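Local coordinates for lipid-transfer protein (Thermomonospora curvata, PDB 6OK1), which belongs to the thiolase superfamily, has a thiolase-like fold and is probably a lipid-transfer protein, at residues Phe111-Gly116 and Glu342-Gly347. Sequence-based numbering, arbitrary orientation. Where two conformers were deposited one is given.
Sequences FNERSG and EAYIHG
H346 and E113 join the two halves of a thiolase-like fold: 111-116 runs off the end of strand 104-112 in the N-terminal thiolase region, and 342-347 is the loop between helices 338-341 and 348-359 in the C-terminal one. In one of two conformers of E113, the NE2-H of H346 donates to E113 OE2 over 2.9 Å, a bent bond (145°) that reaches the oxygen from above the carboxylate plane. That plane stands nearly upright to the imidazole, at 80°. With CG beside its backbone N (chi1 -79°), E113 lays that methylene over one face of the F111 ring, and a bend at chi2 swings the carboxylate on to H346. The far edge of this phenyl faces the imidazole in an edge-to-face pair, CE2 lying over the H346 ring, the centroids 4.6 Å apart. CD2 of H346 sits over the centre of the Y344 ring. In the plane of the F111 ring, CZ meets Y344 O at 3.3 Å, while CE1 touches I345 CD1. The backbone N-H of Y344 is hydrogen-bonded to S218 OG, that of R114 to D219 OD1. In the same E113 conformer, one water donates to E113 OE2 (2.8 Å) and Y344 O (2.9 Å).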
loop_
_atom_site.group_PDB
_atom_site.type_symbol
_atom_site.label_atom_id
_atom_site.label_comp_id
_atom_site.label_asym_id
_atom_site.label_seq_id
_atom_site.Cartn_x
_atom_site.Cartn_y
_atom_site.Cartn_z
ATOM N N PHE A 111 -8.817 12.414 4.937
ATOM C CA PHE A 111 -8.702 11.969 6.316
ATOM C C PHE A 111 -9.248 13.019 7.271
ATOM O O PHE A 111 -9.447 14.192 6.914
ATOM C CB PHE A 111 -7.247 11.618 6.691
ATOM C CG PHE A 111 -6.204 12.615 6.235
ATOM C CD1 PHE A 111 -6.325 13.977 6.490
ATOM C CD2 PHE A 111 -5.036 12.161 5.627
ATOM C CE1 PHE A 111 -5.322 14.881 6.105
ATOM C CE2 PHE A 111 -4.020 13.048 5.250
ATOM C CZ PHE A 111 -4.172 14.422 5.483
ATOM N N ASN A 112 -9.475 12.572 8.504
ATOM C CA ASN A 112 -9.745 13.446 9.635
ATOM C C ASN A 112 -8.558 13.423 10.589
ATOM O O ASN A 112 -8.626 12.878 11.680
ATOM C CB ASN A 112 -10.998 12.985 10.359
ATOM C CG ASN A 112 -12.242 13.252 9.565
ATOM O OD1 ASN A 112 -12.408 14.334 8.994
ATOM N ND2 ASN A 112 -13.127 12.262 9.507
ATOM N N GLU A 113 -7.447 14.011 10.174
ATOM C CA GLU A 113 -6.259 13.986 11.014
ATOM C C GLU A 113 -6.344 14.949 12.187
ATOM O O GLU A 113 -5.656 14.733 13.176
ATOM C CB GLU A 113 -4.997 14.308 10.198
ATOM C CG GLU A 113 -4.470 13.158 9.380
ATOM C CD GLU A 113 -2.962 13.099 9.351
ATOM O OE1 GLU A 113 -2.439 11.989 9.540
ATOM O OE2 GLU A 113 -2.299 14.142 9.140
ATOM N N ARG A 114 -7.160 16.002 12.100
ATOM C CA ARG A 114 -7.301 16.902 13.240
ATOM C C ARG A 114 -8.340 16.422 14.241
ATOM O O ARG A 114 -8.103 16.490 15.450
ATOM C CB ARG A 114 -7.670 18.306 12.771
ATOM C CG ARG A 114 -7.508 19.365 13.894
ATOM C CD ARG A 114 -6.054 19.495 14.292
ATOM N NE ARG A 114 -5.775 20.377 15.420
ATOM C CZ ARG A 114 -5.907 20.044 16.701
ATOM N NH1 ARG A 114 -6.440 18.879 17.043
ATOM N NH2 ARG A 114 -5.510 20.895 17.644
ATOM N N SER A 115 -9.472 15.908 13.756
ATOM C CA SER A 115 -10.563 15.502 14.626
ATOM C C SER A 115 -10.585 14.013 14.957
ATOM O O SER A 115 -11.294 13.620 15.889
ATOM C CB SER A 115 -11.902 15.885 14.001
ATOM O OG SER A 115 -12.160 15.180 12.782
ATOM N N GLY A 116 -9.841 13.178 14.236
ATOM C CA GLY A 116 -9.884 11.735 14.487
ATOM C C GLY A 116 -9.007 11.350 15.670
ATOM O O GLY A 116 -7.983 11.973 15.940
ATOM N N GLU A 342 -1.961 26.631 4.026
ATOM C CA GLU A 342 -3.283 26.269 3.499
ATOM C C GLU A 342 -3.857 25.109 4.305
ATOM O O GLU A 342 -4.867 25.262 4.998
ATOM C CB GLU A 342 -3.217 25.919 2.008
ATOM C CG GLU A 342 -4.591 25.494 1.477
ATOM C CD GLU A 342 -4.603 25.177 0.002
ATOM O OE1 GLU A 342 -4.168 24.074 -0.342
ATOM O OE2 GLU A 342 -5.065 26.002 -0.806
ATOM N N ALA A 343 -3.218 23.944 4.231
ATOM C CA ALA A 343 -3.753 22.736 4.830
ATOM C C ALA A 343 -2.742 21.621 4.642
ATOM O O ALA A 343 -2.022 21.596 3.638
ATOM C CB ALA A 343 -5.082 22.315 4.188
ATOM N N TYR A 344 -2.726 20.693 5.594
ATOM C CA TYR A 344 -1.836 19.528 5.559
ATOM C C TYR A 344 -2.627 18.335 5.021
ATOM O O TYR A 344 -3.130 17.502 5.771
ATOM C CB TYR A 344 -1.288 19.253 6.952
ATOM C CG TYR A 344 -0.216 18.187 7.077
ATOM C CD1 TYR A 344 0.698 17.932 6.055
ATOM C CD2 TYR A 344 -0.113 17.456 8.243
ATOM C CE1 TYR A 344 1.695 16.953 6.217
ATOM C CE2 TYR A 344 0.870 16.493 8.416
ATOM C CZ TYR A 344 1.774 16.255 7.394
ATOM O OH TYR A 344 2.753 15.311 7.583
ATOM N N ILE A 345 -2.738 18.255 3.688
ATOM C CA ILE A 345 -3.339 17.084 3.062
ATOM C C ILE A 345 -2.217 16.232 2.461
ATOM O O ILE A 345 -2.327 15.703 1.344
ATOM C CB ILE A 345 -4.389 17.480 2.013
ATOM C CG1 ILE A 345 -5.243 18.658 2.525
ATOM C CG2 ILE A 345 -5.256 16.277 1.702
ATOM C CD1 ILE A 345 -6.061 18.356 3.803
ATOM N N HIS A 346 -1.141 16.080 3.238
ATOM C CA HIS A 346 0.016 15.260 2.883
ATOM C C HIS A 346 0.425 15.487 1.427
ATOM O O HIS A 346 0.733 14.530 0.697
ATOM C CB HIS A 346 -0.267 13.787 3.173
ATOM C CG HIS A 346 -0.462 13.487 4.627
ATOM N ND1 HIS A 346 -0.477 12.201 5.126
ATOM C CD2 HIS A 346 -0.652 14.305 5.690
ATOM C CE1 HIS A 346 -0.664 12.243 6.436
ATOM N NE2 HIS A 346 -0.779 13.507 6.800
ATOM N N GLY A 347 0.464 16.766 1.017
ATOM C CA GLY A 347 1.022 17.196 -0.255
ATOM C C GLY A 347 0.045 17.235 -1.411
ATOM O O GLY A 347 0.318 17.893 -2.422
HETATM O O HOH W 1 -3.285 16.655 8.552
#